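Local coordinates for nickel ABC transporter (Nickel-binding protein) (Bacillus halodurans, PDB 3T66) that probably binds an extracytoplasmic solute, nickel or a peptide, and delivers it to an ABC transporter for import into the cell, at residues A[34-48]-A[133-145]. Sequence-based numbering, arbitrary orientation.
Sequences YIPVRAGITETLVRV and FISELVNPNVSII
Helix 35-38 and strand 46-48 of this solute-binding protein lie here against the 133-145 segment, which leads away from the four-stranded antiparallel sheet. Tyr34, at the N-cap position of helix 35-38, meets the turn at Pro140. Pro140 CB lies over one face of the Tyr34 ring, 3.9 Å from its centroid, in a CH-pi contact. The amides of Asn139 and Asn141 stand nearly perpendicular to this ring. Asn141 OD1 approaches Tyr34 CE1 to 3.3 Å. With CG anti to the carbonyl carbon (chi1 -59°), the Tyr34 ring extends across Pro140 toward both amides. An alanine here would remove the ring and is likely to leave Pro140 without its CH-pi partner. Further along, Ile144 N donates to Glu43 O at 2.9 Å, a fairly straight bond (158°). The Glu43 carboxylate turns elsewhere, to Thr159, Tyr181 and Trp182. Thr44 CG2 rests on the backbone, 3.5 Å from Val138 O, while its OG1 donates to Val46 O. Apolar side chains fill the other end. Leu45 CD2 meets Ile144 CD1 at 3.8 Å, and its CD1 meets Leu137. Val46 reaches Val138 and Ile134. Val92 of helix 89-100 touches both Leu45 and Ile144. The result is a buried join between two chain parts far apart in sequence, within the family 5 solute-binding protein fold.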
# COMPACT_ATOMS: atom_id res chain seq x y z
N TYR A 34 -10.09 -8.26 -4.26
CA TYR A 34 -10.28 -7.05 -5.05
C TYR A 34 -10.34 -7.31 -6.52
O TYR A 34 -10.17 -6.40 -7.33
CB TYR A 34 -9.22 -6.00 -4.77
CG TYR A 34 -9.15 -5.55 -3.33
CD1 TYR A 34 -10.16 -5.85 -2.42
CD2 TYR A 34 -8.06 -4.81 -2.89
CE1 TYR A 34 -10.07 -5.44 -1.10
CE2 TYR A 34 -7.97 -4.38 -1.58
CZ TYR A 34 -8.98 -4.68 -0.69
OH TYR A 34 -8.89 -4.23 0.61
N ILE A 35 -10.60 -8.55 -6.85
CA ILE A 35 -10.52 -9.03 -8.19
C ILE A 35 -11.56 -8.36 -9.06
O ILE A 35 -11.27 -7.99 -10.18
CB ILE A 35 -10.63 -10.54 -8.19
CG1 ILE A 35 -9.51 -11.09 -7.24
CG2 ILE A 35 -10.69 -11.08 -9.62
CD1 ILE A 35 -8.47 -12.13 -7.79
N PRO A 36 -12.76 -8.14 -8.52
CA PRO A 36 -13.73 -7.42 -9.35
C PRO A 36 -13.16 -6.17 -10.00
O PRO A 36 -13.24 -6.01 -11.22
CB PRO A 36 -14.81 -7.05 -8.36
CG PRO A 36 -14.83 -8.29 -7.46
CD PRO A 36 -13.40 -8.71 -7.32
N VAL A 37 -12.54 -5.32 -9.19
CA VAL A 37 -11.92 -4.11 -9.70
C VAL A 37 -10.69 -4.43 -10.54
O VAL A 37 -10.47 -3.79 -11.59
CB VAL A 37 -11.60 -3.12 -8.56
CG1 VAL A 37 -10.79 -1.92 -9.07
CG2 VAL A 37 -12.87 -2.64 -7.94
N ARG A 38 -9.92 -5.43 -10.11
CA ARG A 38 -8.70 -5.80 -10.84
C ARG A 38 -8.95 -6.30 -12.28
O ARG A 38 -8.16 -6.04 -13.20
CB ARG A 38 -7.84 -6.76 -10.04
CG ARG A 38 -7.26 -6.05 -8.84
CD ARG A 38 -6.47 -6.95 -7.91
NE ARG A 38 -6.27 -6.30 -6.61
CZ ARG A 38 -5.22 -6.51 -5.81
NH1 ARG A 38 -4.26 -7.33 -6.19
NH2 ARG A 38 -5.12 -5.88 -4.66
N ALA A 39 -10.07 -6.97 -12.47
CA ALA A 39 -10.37 -7.53 -13.76
C ALA A 39 -11.20 -6.56 -14.55
O ALA A 39 -11.54 -6.83 -15.69
CB ALA A 39 -11.10 -8.86 -13.61
N GLY A 40 -11.54 -5.44 -13.93
CA GLY A 40 -12.23 -4.36 -14.64
C GLY A 40 -13.72 -4.62 -14.81
O GLY A 40 -14.31 -4.21 -15.81
N ILE A 41 -14.32 -5.30 -13.83
CA ILE A 41 -15.77 -5.45 -13.82
C ILE A 41 -16.41 -4.22 -13.17
O ILE A 41 -17.52 -3.77 -13.54
CB ILE A 41 -16.20 -6.71 -13.03
CG1 ILE A 41 -15.62 -7.95 -13.69
CG2 ILE A 41 -17.68 -6.82 -12.98
CD1 ILE A 41 -15.24 -9.03 -12.76
N THR A 42 -15.65 -3.66 -12.24
CA THR A 42 -16.21 -2.92 -11.14
C THR A 42 -15.27 -1.76 -10.82
O THR A 42 -14.06 -1.88 -11.04
CB THR A 42 -16.40 -3.93 -9.96
OG1 THR A 42 -17.80 -4.21 -9.79
CG2 THR A 42 -15.84 -3.44 -8.63
N GLU A 43 -15.83 -0.65 -10.33
CA GLU A 43 -15.09 0.59 -10.05
C GLU A 43 -15.60 1.33 -8.82
O GLU A 43 -16.64 1.01 -8.28
CB GLU A 43 -15.24 1.52 -11.24
CG GLU A 43 -14.82 0.89 -12.53
CD GLU A 43 -15.23 1.68 -13.74
OE1 GLU A 43 -16.36 2.23 -13.75
OE2 GLU A 43 -14.44 1.75 -14.71
N THR A 44 -14.91 2.38 -8.40
CA THR A 44 -15.22 2.96 -7.10
C THR A 44 -15.63 4.39 -7.33
O THR A 44 -15.45 4.88 -8.43
CB THR A 44 -13.97 2.93 -6.22
OG1 THR A 44 -12.88 3.43 -6.99
CG2 THR A 44 -13.64 1.46 -5.72
N LEU A 45 -16.16 5.07 -6.31
CA LEU A 45 -16.51 6.47 -6.47
C LEU A 45 -15.29 7.37 -6.70
O LEU A 45 -15.34 8.45 -7.31
CB LEU A 45 -17.29 6.98 -5.26
CG LEU A 45 -18.59 6.27 -4.84
CD1 LEU A 45 -19.23 6.85 -3.58
CD2 LEU A 45 -19.59 6.33 -5.94
N VAL A 46 -14.17 6.89 -6.23
CA VAL A 46 -13.03 7.74 -6.13
C VAL A 46 -11.85 6.84 -6.30
O VAL A 46 -11.98 5.69 -6.00
CB VAL A 46 -13.15 8.44 -4.81
CG1 VAL A 46 -11.94 8.36 -4.04
CG2 VAL A 46 -13.53 9.86 -5.05
N ARG A 47 -10.74 7.34 -6.83
CA ARG A 47 -9.56 6.52 -7.17
C ARG A 47 -8.31 7.26 -6.79
O ARG A 47 -8.35 8.42 -6.51
CB ARG A 47 -9.48 6.18 -8.68
CG ARG A 47 -9.72 7.39 -9.66
CD ARG A 47 -9.53 7.02 -11.13
NE ARG A 47 -8.17 6.51 -11.36
CZ ARG A 47 -7.84 5.29 -11.82
NH1 ARG A 47 -8.76 4.39 -12.16
NH2 ARG A 47 -6.56 4.98 -11.97
N VAL A 48 -7.19 6.55 -6.81
CA VAL A 48 -5.85 7.12 -6.72
C VAL A 48 -5.27 7.36 -8.15
O VAL A 48 -4.93 6.43 -8.88
CB VAL A 48 -4.96 6.12 -5.97
CG1 VAL A 48 -3.53 6.58 -5.90
CG2 VAL A 48 -5.50 5.84 -4.59
N PHE A 133 -12.82 10.51 5.57
CA PHE A 133 -13.94 9.72 5.01
C PHE A 133 -13.78 9.42 3.50
O PHE A 133 -13.87 8.27 3.12
CB PHE A 133 -15.33 10.33 5.37
CG PHE A 133 -16.48 9.73 4.58
CD1 PHE A 133 -16.97 8.47 4.86
CD2 PHE A 133 -17.03 10.41 3.52
CE1 PHE A 133 -17.99 7.88 4.10
CE2 PHE A 133 -18.07 9.82 2.74
CZ PHE A 133 -18.55 8.56 3.04
N ILE A 134 -13.54 10.42 2.64
CA ILE A 134 -13.50 10.18 1.19
C ILE A 134 -12.50 9.12 0.81
O ILE A 134 -12.83 8.21 0.05
CB ILE A 134 -13.27 11.46 0.35
CG1 ILE A 134 -14.52 12.34 0.40
CG2 ILE A 134 -13.05 11.13 -1.13
CD1 ILE A 134 -15.84 11.60 0.26
N SER A 135 -11.30 9.20 1.37
CA SER A 135 -10.26 8.26 0.98
C SER A 135 -10.67 6.79 1.19
O SER A 135 -10.10 5.88 0.55
CB SER A 135 -8.93 8.61 1.63
OG SER A 135 -8.79 8.01 2.90
N GLU A 136 -11.68 6.57 2.05
CA GLU A 136 -12.18 5.23 2.29
C GLU A 136 -12.94 4.72 1.10
O GLU A 136 -13.04 3.50 0.94
CB GLU A 136 -13.13 5.15 3.47
CG GLU A 136 -12.47 5.37 4.84
CD GLU A 136 -11.52 4.27 5.29
OE1 GLU A 136 -11.49 3.14 4.70
OE2 GLU A 136 -10.80 4.57 6.28
N LEU A 137 -13.45 5.62 0.26
CA LEU A 137 -14.25 5.17 -0.88
C LEU A 137 -13.41 4.62 -2.02
O LEU A 137 -13.91 4.04 -2.98
CB LEU A 137 -15.21 6.26 -1.31
CG LEU A 137 -16.16 6.70 -0.19
CD1 LEU A 137 -17.07 7.85 -0.60
CD2 LEU A 137 -16.98 5.51 0.31
N VAL A 138 -12.10 4.76 -1.90
CA VAL A 138 -11.19 4.19 -2.86
C VAL A 138 -11.14 2.65 -2.75
O VAL A 138 -10.84 1.97 -3.72
CB VAL A 138 -9.78 4.74 -2.61
CG1 VAL A 138 -8.74 4.13 -3.59
CG2 VAL A 138 -9.75 6.23 -2.65
N ASN A 139 -11.45 2.11 -1.58
CA ASN A 139 -11.32 0.71 -1.30
C ASN A 139 -12.10 -0.05 -2.30
O ASN A 139 -13.31 0.15 -2.42
CB ASN A 139 -11.91 0.39 0.05
CG ASN A 139 -11.20 -0.74 0.77
OD1 ASN A 139 -11.01 -1.83 0.23
ND2 ASN A 139 -10.83 -0.49 2.02
N PRO A 140 -11.44 -0.94 -3.03
CA PRO A 140 -12.07 -1.75 -4.00
C PRO A 140 -13.29 -2.44 -3.46
O PRO A 140 -14.17 -2.81 -4.23
CB PRO A 140 -11.00 -2.73 -4.33
CG PRO A 140 -9.83 -1.84 -4.41
CD PRO A 140 -9.98 -0.99 -3.18
N ASN A 141 -13.37 -2.58 -2.15
CA ASN A 141 -14.53 -3.14 -1.44
C ASN A 141 -15.80 -2.45 -1.63
O ASN A 141 -16.83 -3.01 -1.33
CB ASN A 141 -14.34 -2.88 0.03
CG ASN A 141 -13.46 -3.83 0.61
OD1 ASN A 141 -13.12 -4.83 -0.06
ND2 ASN A 141 -13.00 -3.57 1.83
N VAL A 142 -15.71 -1.18 -1.97
CA VAL A 142 -16.86 -0.38 -1.94
C VAL A 142 -17.10 -0.06 -3.37
O VAL A 142 -17.67 0.97 -3.71
CB VAL A 142 -16.60 0.87 -1.17
CG1 VAL A 142 -17.91 1.56 -0.93
CG2 VAL A 142 -16.02 0.55 0.12
N SER A 143 -16.68 -0.94 -4.23
CA SER A 143 -16.92 -0.70 -5.62
C SER A 143 -18.40 -0.78 -5.82
O SER A 143 -19.06 -1.54 -5.12
CB SER A 143 -16.24 -1.73 -6.46
OG SER A 143 -16.40 -2.98 -5.90
N ILE A 144 -18.91 0.03 -6.74
CA ILE A 144 -20.33 0.17 -7.01
C ILE A 144 -20.84 -0.90 -7.99
O ILE A 144 -20.33 -1.00 -9.12
CB ILE A 144 -20.57 1.53 -7.64
CG1 ILE A 144 -20.02 2.63 -6.74
CG2 ILE A 144 -22.04 1.71 -8.02
CD1 ILE A 144 -20.66 2.75 -5.43
N ILE A 145 -21.82 -1.69 -7.55
CA ILE A 145 -22.45 -2.75 -8.36
C ILE A 145 -23.99 -2.49 -8.45
O ILE A 145 -24.55 -1.75 -7.61
CB ILE A 145 -22.16 -4.16 -7.81